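Side-chain contacts in bacterial regulatory proteins, tetR family (Corynebacterium glutamicum, PDB 3AQT), which acts as a TetR-family transcriptional repressor that probably binds DNA through a helix-turn-helix and takes up resorcinol as its inducer in an all-helical domain: residues H151-L154 against M155-L158; R138-G141 against G142-Q146; L180-A183 against T184-T187. One frame throughout, in Å; residues are numbered along the deposited sequence.

All three contacts are formed within single helices of the ligand-binding domain, each over about two turns, and along the chain they come in the order interaction 2, interaction 1, interaction 3. Helix 138-146 carries interaction 2 and leads into helix 150-157 with interaction 1; their centres lie about 14 Å apart, and Leu154 packs on Phe144. Interaction 3, at the start of helix 180-199, is about 12 Å from interaction 1 between centres and meets it directly: Met155 rests on Thr184 and Thr185, and His151 probably hydrogen-bonds to Thr185. Interactions 2 and 3, about 22 Å apart between centres, do not touch. Helix 150-157 thus touches both of the other contacts, and Leu158, directly after it, lies in the resorcinol pocket.

Interaction 1. Residues H151-L154 against M155-L158; sequences HPVL and MRIL
His151 and Met155, a selenomethionine, meet one turn apart on helix 150-157. Met155 CG lies over one face of the imidazole, 4.0 Å from the ring centroid of His151 in a CH-pi contact, displaced toward the rim; the selenium stands obliquely to the same ring. A chi1 of -171° carries the His151 ring away from its own amide and up beside the flexible chain of Met155, which bends at chi2 and chi3. NE2 probably hydrogen-bonds to Thr185 OG1, so the ring has both a polar and an apolar partner.

Among apolar contacts, Leu154 CD2 reaches Leu158 CD1 at 3.9 Å, two branched leucines suited to the buried side. Arg156 folds back at chi3, laying its guanidinium over Val153 CA, with NH2 3.5 Å from Val153 CG2. Its charge is met by Glu99, while Gln95 takes NH2.

Backbone bonds hold the turn: Ile157 N to Val153 O is the straightest (3.1 Å, 159°), and Leu158 N gives to Leu154 O. Pro152, lacking an N-H, sits early in the helix and still accepts from Arg156 N.

Val153 and Leu154 pack on Phe102 of helix 90-111, Met155 and Leu158 on Phe188 of helix 180-199. Leu158 also touches resorcinol, and His151 reaches Ala193 of the second subunit.

Interaction 2. Residues R138-G141 against G142-Q146; sequences RIWG and GFFIQ
Ile139 and Phe143 make the tightest side-chain fit of this turn. The ring of Phe143 lies across the flank of Ile139, with CZ 3.2 Å from Ile139 CG1 and CE2 facing Ile139 CG2, so that the two branches of the isoleucine form a shallow notch filled by the far end of the ring. Phe143 CG stands beside its own backbone N (chi1 -62°), which swings the ring back along the helix and brings one of its faces over Ile139 O.

Trp140 offers its broad face to the same phenyl group. The edge of Phe143 points at the five-membered ring of the indole, a T-shaped pair with centroids 5.7 Å apart and planes at 67°. On Trp140's other neighbour, Phe144, the arrangement differs: the two side chains run side by side in the same direction, and Trp140 CE3 comes in the plane of the Phe144 ring at its edge, 3.8 Å from CE2. Large flat side chains suit this buried side, where Trp140 by itself touches both helix 90-111 and helix 119-134.

Gly141 and Gly142 add no bulk, and the helix passes here as bare backbone. Ile145 covers Gly141 O with CG1, 3.0 Å away, while Ile145 N gives that oxygen a weak bond. The Phe144 N to Trp140 O bond is straighter, at 161°.

Phe143 and Trp140 press on Ala101 of helix 90-111, and Trp140 also meets Leu130 of helix 119-134 and makes an edge-to-face pair with Phe102. Phe144 packs on Ile192 and Ile195 of helix 180-199, whereas Ile139 touches the loop residue Val64.

Interaction 3. Residues L180-A183 against T184-T187; sequences LDLA and TTCT
In Thr184 and Thr187 the first torsion, -62° in both, sets OG1 beside the residue's own backbone N and turns the hydroxyl back toward the carbonyl four residues earlier. Thr184 OG1 thereby donates to Leu180 O at 3.0 Å. Thr187 OG1 is directed at Ala183 O in the same way, but their separation of 2.5 Å is unusually short and its exact length doubtful. Cys186 has a similar torsion (chi1 -75°), which points SG back along the helix to Leu182.

The carbonyls of Leu180 and Ala183 are each gripped twice. Leu180 O takes Thr184 N at 3.1 Å as well as the hydroxyl, the two donors arriving from opposite faces of the carbonyl plane. Ala183 O is shared by the amide and hydroxyl of Thr187, the amide lying above the carbonyl plane. Threonine suits such buried places, because its hydroxyl finds a partner within its own helix while CG2 remains available for packing.

These are the familiar i to i-4 side-chain-to-backbone bonds of a helix, laid over the regular main-chain ladder in the first turns of helix 180-199. Within that ladder, Thr185 N to Asp181 O is nearly straight (2.9 Å, 170°), and Cys186 N reaches Leu182 O.

On another side of the helix, Leu182 CD1 meets Cys186 SG at 3.6 Å, a small, weakly polar sulfur lying against a branched apolar end. This side faces the second subunit, where Leu182 packs on Met197 and Cys186 on Ser190 of that chain. The hydroxyl of Thr185 is turned to His151, its probable partner, and Asp181 makes a salt bridge with Arg163. Methyl-sized Ala183 fits close against Leu166 and Met220, while Thr187 lies against Phe123 and Leu127, two residues of the resorcinol pocket.

Interaction 1. Residues H151-L154 against M155-L158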
ATOM      1  N   HIS B 151      -6.400   3.075   1.024  1.00 39.08           N
ATOM      2  CA  HIS B 151      -5.394   3.912   1.650  1.00 37.02           C
ATOM      3  C   HIS B 151      -5.872   5.336   1.906  1.00 37.01           C
ATOM      4  O   HIS B 151      -5.767   5.836   3.021  1.00 38.01           O
ATOM      5  CB  HIS B 151      -4.122   3.942   0.804  1.00 34.05           C
ATOM      6  CG  HIS B 151      -2.973   4.614   1.484  1.00 36.34           C
ATOM      7  ND1 HIS B 151      -2.237   4.004   2.479  1.00 35.52           N
ATOM      8  CD2 HIS B 151      -2.466   5.864   1.357  1.00 35.66           C
ATOM      9  CE1 HIS B 151      -1.331   4.849   2.936  1.00 35.12           C
ATOM     10  NE2 HIS B 151      -1.450   5.985   2.272  1.00 35.63           N
ATOM     11  N   PRO B 152      -6.394   6.018   0.874  1.00 37.66           N
ATOM     12  CA  PRO B 152      -6.871   7.396   1.067  1.00 36.35           C
ATOM     13  C   PRO B 152      -7.973   7.503   2.128  1.00 36.06           C
ATOM     14  O   PRO B 152      -8.018   8.472   2.887  1.00 36.76           O
ATOM     15  CB  PRO B 152      -7.375   7.793  -0.326  1.00 35.19           C
ATOM     16  CG  PRO B 152      -6.571   6.943  -1.250  1.00 34.21           C
ATOM     17  CD  PRO B 152      -6.513   5.614  -0.539  1.00 36.07           C
ATOM     18  N   VAL B 153      -8.869   6.518   2.166  1.00 35.18           N
ATOM     19  CA  VAL B 153      -9.955   6.515   3.142  1.00 34.86           C
ATOM     20  C   VAL B 153      -9.377   6.328   4.541  1.00 33.85           C
ATOM     21  O   VAL B 153      -9.708   7.066   5.463  1.00 34.35           O
ATOM     22  CB  VAL B 153     -10.981   5.387   2.861  1.00 35.59           C
ATOM     23  CG1 VAL B 153     -12.040   5.365   3.956  1.00 37.60           C
ATOM     24  CG2 VAL B 153     -11.645   5.599   1.502  1.00 36.67           C
ATOM     25  N   LEU B 154      -8.509   5.339   4.695  1.00 34.23           N
ATOM     26  CA  LEU B 154      -7.879   5.093   5.979  1.00 34.33           C
ATOM     27  C   LEU B 154      -7.174   6.357   6.467  1.00 34.96           C
ATOM     28  O   LEU B 154      -7.238   6.696   7.647  1.00 35.46           O
ATOM     29  CB  LEU B 154      -6.883   3.936   5.872  1.00 33.19           C
ATOM     30  CG  LEU B 154      -7.527   2.554   5.786  1.00 33.76           C
ATOM     31  CD1 LEU B 154      -6.492   1.513   5.409  1.00 32.43           C
ATOM     32  CD2 LEU B 154      -8.174   2.220   7.116  1.00 31.88           C
HETATM   33  N   MSE B 155      -6.529   7.069   5.548  1.00 35.32           N
HETATM   34  CA  MSE B 155      -5.814   8.293   5.895  1.00 36.52           C
HETATM   35  C   MSE B 155      -6.706   9.445   6.319  1.00 36.44           C
HETATM   36  O   MSE B 155      -6.304  10.277   7.127  1.00 35.93           O
HETATM   37  CB  MSE B 155      -4.917   8.725   4.730  1.00 39.62           C
HETATM   38  CG  MSE B 155      -3.718   7.804   4.515  1.00 46.96           C
HETATM   39 SE   MSE B 155      -2.292   7.998   5.843  1.00 57.21          SE
HETATM   40  CE  MSE B 155      -3.252   7.497   7.412  1.00 58.47           C
ATOM     41  N   ARG B 156      -7.917   9.505   5.779  1.00 36.64           N
ATOM     42  CA  ARG B 156      -8.836  10.582   6.132  1.00 35.97           C
ATOM     43  C   ARG B 156      -9.456  10.341   7.499  1.00 35.40           C
ATOM     44  O   ARG B 156      -9.668  11.274   8.265  1.00 35.31           O
ATOM     45  CB  ARG B 156      -9.992  10.690   5.125  1.00 36.03           C
ATOM     46  CG  ARG B 156      -9.605  10.961   3.702  1.00 37.66           C
ATOM     47  CD  ARG B 156     -10.798  11.465   2.917  1.00 38.65           C
ATOM     48  NE  ARG B 156     -11.819  10.449   2.648  1.00 39.02           N
ATOM     49  CZ  ARG B 156     -11.897   9.748   1.518  1.00 38.77           C
ATOM     50  NH1 ARG B 156     -11.012   9.941   0.547  1.00 35.60           N
ATOM     51  NH2 ARG B 156     -12.883   8.881   1.343  1.00 37.73           N
ATOM     52  N   ILE B 157      -9.754   9.084   7.792  1.00 34.64           N
ATOM     53  CA  ILE B 157     -10.412   8.728   9.041  1.00 34.75           C
ATOM     54  C   ILE B 157      -9.524   8.304  10.200  1.00 33.90           C
ATOM     55  O   ILE B 157      -9.657   8.842  11.297  1.00 34.03           O
ATOM     56  CB  ILE B 157     -11.453   7.609   8.800  1.00 34.71           C
ATOM     57  CG1 ILE B 157     -12.369   7.993   7.632  1.00 34.65           C
ATOM     58  CG2 ILE B 157     -12.272   7.377  10.055  1.00 36.81           C
ATOM     59  CD1 ILE B 157     -13.210   9.293   7.775  1.00 47.18           C
ATOM     60  N   LEU B 158      -8.628   7.346   9.973  1.00 33.81           N
ATOM     61  CA  LEU B 158      -7.762   6.858  11.046  1.00 32.91           C
ATOM     62  C   LEU B 158      -6.378   7.493  11.085  1.00 33.47           C
ATOM     63  O   LEU B 158      -5.670   7.378  12.085  1.00 33.93           O
ATOM     64  CB  LEU B 158      -7.621   5.340  10.950  1.00 32.52           C
ATOM     65  CG  LEU B 158      -8.938   4.565  11.030  1.00 33.66           C
ATOM     66  CD1 LEU B 158      -8.671   3.073  10.874  1.00 32.82           C
ATOM     67  CD2 LEU B 158      -9.620   4.857  12.358  1.00 32.81           C
TER

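Interaction 2. Residues R138-G141 against G142-Q146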
ATOM      1  N   ARG B 138     -16.782  -9.466   7.008  1.00 64.23           N
ATOM      2  CA  ARG B 138     -16.921  -9.716   5.580  1.00 62.36           C
ATOM      3  C   ARG B 138     -16.711  -8.426   4.812  1.00 61.01           C
ATOM      4  O   ARG B 138     -15.921  -8.361   3.875  1.00 61.20           O
ATOM      5  CB  ARG B 138     -18.324 -10.243   5.289  1.00 63.70           C
ATOM      6  CG  ARG B 138     -18.564 -10.686   3.860  1.00 65.89           C
ATOM      7  CD  ARG B 138     -20.045 -10.912   3.620  1.00 68.61           C
ATOM      8  NE  ARG B 138     -20.671 -11.698   4.684  1.00 70.87           N
ATOM      9  CZ  ARG B 138     -20.495 -13.005   4.863  1.00 71.96           C
ATOM     10  NH1 ARG B 138     -19.708 -13.690   4.041  1.00 72.96           N
ATOM     11  NH2 ARG B 138     -21.105 -13.628   5.865  1.00 69.46           N
ATOM     12  N   ILE B 139     -17.431  -7.395   5.232  1.00 59.42           N
ATOM     13  CA  ILE B 139     -17.373  -6.095   4.589  1.00 57.17           C
ATOM     14  C   ILE B 139     -15.975  -5.477   4.650  1.00 54.47           C
ATOM     15  O   ILE B 139     -15.539  -4.837   3.696  1.00 53.26           O
ATOM     16  CB  ILE B 139     -18.442  -5.151   5.214  1.00 59.58           C
ATOM     17  CG1 ILE B 139     -18.691  -3.956   4.301  1.00 61.73           C
ATOM     18  CG2 ILE B 139     -18.007  -4.692   6.595  1.00 61.10           C
ATOM     19  CD1 ILE B 139     -19.687  -4.210   3.293  1.00 47.18           C
ATOM     20  N   TRP B 140     -15.268  -5.679   5.761  1.00 53.19           N
ATOM     21  CA  TRP B 140     -13.915  -5.143   5.916  1.00 51.28           C
ATOM     22  C   TRP B 140     -12.956  -5.795   4.936  1.00 51.81           C
ATOM     23  O   TRP B 140     -12.234  -5.112   4.210  1.00 52.30           O
ATOM     24  CB  TRP B 140     -13.398  -5.367   7.336  1.00 50.42           C
ATOM     25  CG  TRP B 140     -13.805  -4.301   8.298  1.00 49.09           C
ATOM     26  CD1 TRP B 140     -15.078  -3.961   8.655  1.00 48.51           C
ATOM     27  CD2 TRP B 140     -12.938  -3.407   8.997  1.00 48.23           C
ATOM     28  NE1 TRP B 140     -15.055  -2.907   9.531  1.00 48.40           N
ATOM     29  CE2 TRP B 140     -13.754  -2.545   9.759  1.00 47.38           C
ATOM     30  CE3 TRP B 140     -11.545  -3.249   9.053  1.00 48.58           C
ATOM     31  CZ2 TRP B 140     -13.229  -1.536  10.567  1.00 47.38           C
ATOM     32  CZ3 TRP B 140     -11.020  -2.245   9.855  1.00 49.65           C
ATOM     33  CH2 TRP B 140     -11.864  -1.399  10.604  1.00 49.70           C
ATOM     34  N   GLY B 141     -12.946  -7.123   4.927  1.00 51.38           N
ATOM     35  CA  GLY B 141     -12.074  -7.833   4.017  1.00 52.08           C
ATOM     36  C   GLY B 141     -12.300  -7.332   2.609  1.00 52.63           C
ATOM     37  O   GLY B 141     -11.372  -7.241   1.811  1.00 54.68           O
ATOM     38  N   GLY B 142     -13.547  -7.000   2.303  1.00 52.34           N
ATOM     39  CA  GLY B 142     -13.872  -6.501   0.984  1.00 53.18           C
ATOM     40  C   GLY B 142     -13.251  -5.144   0.723  1.00 54.68           C
ATOM     41  O   GLY B 142     -12.881  -4.843  -0.409  1.00 56.17           O
ATOM     42  N   PHE B 143     -13.137  -4.319   1.758  1.00 55.85           N
ATOM     43  CA  PHE B 143     -12.548  -2.993   1.598  1.00 57.83           C
ATOM     44  C   PHE B 143     -11.073  -3.089   1.211  1.00 57.72           C
ATOM     45  O   PHE B 143     -10.620  -2.439   0.270  1.00 56.68           O
ATOM     46  CB  PHE B 143     -12.656  -2.179   2.898  1.00 59.57           C
ATOM     47  CG  PHE B 143     -14.070  -1.921   3.356  1.00 59.75           C
ATOM     48  CD1 PHE B 143     -15.023  -1.415   2.476  1.00 59.68           C
ATOM     49  CD2 PHE B 143     -14.444  -2.171   4.676  1.00 60.96           C
ATOM     50  CE1 PHE B 143     -16.327  -1.161   2.902  1.00 59.91           C
ATOM     51  CE2 PHE B 143     -15.751  -1.922   5.116  1.00 61.56           C
ATOM     52  CZ  PHE B 143     -16.692  -1.416   4.224  1.00 60.95           C
ATOM     53  N   PHE B 144     -10.330  -3.910   1.944  1.00 57.90           N
ATOM     54  CA  PHE B 144      -8.900  -4.066   1.703  1.00 58.65           C
ATOM     55  C   PHE B 144      -8.492  -4.759   0.412  1.00 60.89           C
ATOM     56  O   PHE B 144      -7.340  -4.657   0.001  1.00 61.03           O
ATOM     57  CB  PHE B 144      -8.258  -4.769   2.897  1.00 55.06           C
ATOM     58  CG  PHE B 144      -8.166  -3.905   4.117  1.00 51.47           C
ATOM     59  CD1 PHE B 144      -7.125  -3.003   4.266  1.00 50.98           C
ATOM     60  CD2 PHE B 144      -9.148  -3.954   5.090  1.00 50.44           C
ATOM     61  CE1 PHE B 144      -7.062  -2.160   5.366  1.00 50.19           C
ATOM     62  CE2 PHE B 144      -9.095  -3.114   6.195  1.00 50.41           C
ATOM     63  CZ  PHE B 144      -8.048  -2.215   6.330  1.00 48.97           C
ATOM     64  N   ILE B 145      -9.423  -5.453  -0.233  1.00 64.42           N
ATOM     65  CA  ILE B 145      -9.103  -6.144  -1.478  1.00 67.56           C
ATOM     66  C   ILE B 145      -9.670  -5.435  -2.705  1.00 69.96           C
ATOM     67  O   ILE B 145      -8.911  -4.925  -3.527  1.00 70.57           O
ATOM     68  CB  ILE B 145      -9.603  -7.613  -1.451  1.00 68.27           C
ATOM     69  CG1 ILE B 145     -11.104  -7.654  -1.149  1.00 70.50           C
ATOM     70  CG2 ILE B 145      -8.824  -8.406  -0.406  1.00 65.98           C
ATOM     71  CD1 ILE B 145     -11.740  -9.054  -1.073  1.00 47.18           C
ATOM     72  N   GLN B 146     -10.997  -5.392  -2.819  1.00 72.20           N
ATOM     73  CA  GLN B 146     -11.664  -4.752  -3.955  1.00 74.69           C
ATOM     74  C   GLN B 146     -11.689  -3.221  -3.948  1.00 75.16           C
ATOM     75  O   GLN B 146     -12.464  -2.617  -4.692  1.00 76.06           O
ATOM     76  CB  GLN B 146     -13.112  -5.242  -4.078  1.00 76.05           C
ATOM     77  CG  GLN B 146     -13.292  -6.619  -4.684  1.00 79.06           C
ATOM     78  CD  GLN B 146     -13.570  -7.676  -3.643  1.00 81.23           C
ATOM     79  OE1 GLN B 146     -14.440  -7.506  -2.789  1.00 82.04           O
ATOM     80  NE2 GLN B 146     -12.839  -8.782  -3.710  1.00 82.77           N
TER

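Interaction 3. Residues L180-A183 against T184-T187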
ATOM      1  N   LEU B 180       6.902  12.348  10.714  1.00 42.20           N
ATOM      2  CA  LEU B 180       5.609  11.943  11.235  1.00 41.69           C
ATOM      3  C   LEU B 180       4.558  11.563  10.191  1.00 41.50           C
ATOM      4  O   LEU B 180       3.808  10.599  10.380  1.00 42.16           O
ATOM      5  CB  LEU B 180       5.086  13.058  12.129  1.00 43.25           C
ATOM      6  CG  LEU B 180       4.307  12.680  13.382  1.00 44.84           C
ATOM      7  CD1 LEU B 180       4.939  11.490  14.089  1.00 44.68           C
ATOM      8  CD2 LEU B 180       4.289  13.897  14.292  1.00 46.40           C
ATOM      9  N   ASP B 181       4.486  12.320   9.100  1.00 39.36           N
ATOM     10  CA  ASP B 181       3.522  12.020   8.053  1.00 38.92           C
ATOM     11  C   ASP B 181       3.907  10.735   7.341  1.00 38.14           C
ATOM     12  O   ASP B 181       3.044   9.931   6.972  1.00 36.86           O
ATOM     13  CB  ASP B 181       3.431  13.172   7.053  1.00 41.05           C
ATOM     14  CG  ASP B 181       2.917  14.457   7.690  1.00 45.24           C
ATOM     15  OD1 ASP B 181       2.019  14.389   8.559  1.00 45.67           O
ATOM     16  OD2 ASP B 181       3.400  15.542   7.313  1.00 49.33           O
ATOM     17  N   LEU B 182       5.208  10.534   7.163  1.00 37.48           N
ATOM     18  CA  LEU B 182       5.709   9.338   6.511  1.00 35.81           C
ATOM     19  C   LEU B 182       5.355   8.104   7.332  1.00 36.61           C
ATOM     20  O   LEU B 182       4.868   7.114   6.796  1.00 36.92           O
ATOM     21  CB  LEU B 182       7.226   9.416   6.344  1.00 36.80           C
ATOM     22  CG  LEU B 182       7.829   8.141   5.738  1.00 39.96           C
ATOM     23  CD1 LEU B 182       7.428   8.056   4.268  1.00 39.69           C
ATOM     24  CD2 LEU B 182       9.344   8.138   5.877  1.00 38.55           C
ATOM     25  N   ALA B 183       5.593   8.164   8.637  1.00 36.07           N
ATOM     26  CA  ALA B 183       5.296   7.026   9.497  1.00 36.63           C
ATOM     27  C   ALA B 183       3.814   6.707   9.468  1.00 36.15           C
ATOM     28  O   ALA B 183       3.418   5.546   9.481  1.00 36.49           O
ATOM     29  CB  ALA B 183       5.746   7.306  10.924  1.00 37.35           C
ATOM     30  N   THR B 184       2.985   7.736   9.428  1.00 36.36           N
ATOM     31  CA  THR B 184       1.549   7.506   9.398  1.00 38.27           C
ATOM     32  C   THR B 184       1.118   6.841   8.089  1.00 37.77           C
ATOM     33  O   THR B 184       0.407   5.838   8.094  1.00 38.75           O
ATOM     34  CB  THR B 184       0.767   8.834   9.572  1.00 39.10           C
ATOM     35  OG1 THR B 184       1.075   9.393  10.856  1.00 40.91           O
ATOM     36  CG2 THR B 184      -0.741   8.589   9.476  1.00 37.79           C
ATOM     37  N   THR B 185       1.561   7.393   6.967  1.00 37.09           N
ATOM     38  CA  THR B 185       1.174   6.835   5.686  1.00 38.21           C
ATOM     39  C   THR B 185       1.759   5.441   5.439  1.00 38.50           C
ATOM     40  O   THR B 185       1.096   4.587   4.849  1.00 37.93           O
ATOM     41  CB  THR B 185       1.545   7.790   4.529  1.00 38.48           C
ATOM     42  OG1 THR B 185       0.881   7.361   3.336  1.00 41.21           O
ATOM     43  CG2 THR B 185       3.045   7.814   4.296  1.00 37.38           C
ATOM     44  N   CYS B 186       2.984   5.199   5.904  1.00 37.93           N
ATOM     45  CA  CYS B 186       3.608   3.890   5.717  1.00 39.36           C
ATOM     46  C   CYS B 186       2.915   2.827   6.556  1.00 39.32           C
ATOM     47  O   CYS B 186       2.801   1.668   6.144  1.00 39.09           O
ATOM     48  CB  CYS B 186       5.095   3.940   6.079  1.00 40.43           C
ATOM     49  SG  CYS B 186       6.105   4.763   4.833  1.00 45.64           S
ATOM     50  N   THR B 187       2.459   3.228   7.737  1.00 37.75           N
ATOM     51  CA  THR B 187       1.762   2.318   8.632  1.00 36.76           C
ATOM     52  C   THR B 187       0.538   1.750   7.913  1.00 36.08           C
ATOM     53  O   THR B 187       0.327   0.541   7.891  1.00 37.62           O
ATOM     54  CB  THR B 187       1.317   3.049   9.920  1.00 36.93           C
ATOM     55  OG1 THR B 187       2.473   3.521  10.616  1.00 38.10           O
ATOM     56  CG2 THR B 187       0.534   2.121  10.825  1.00 36.37           C
TER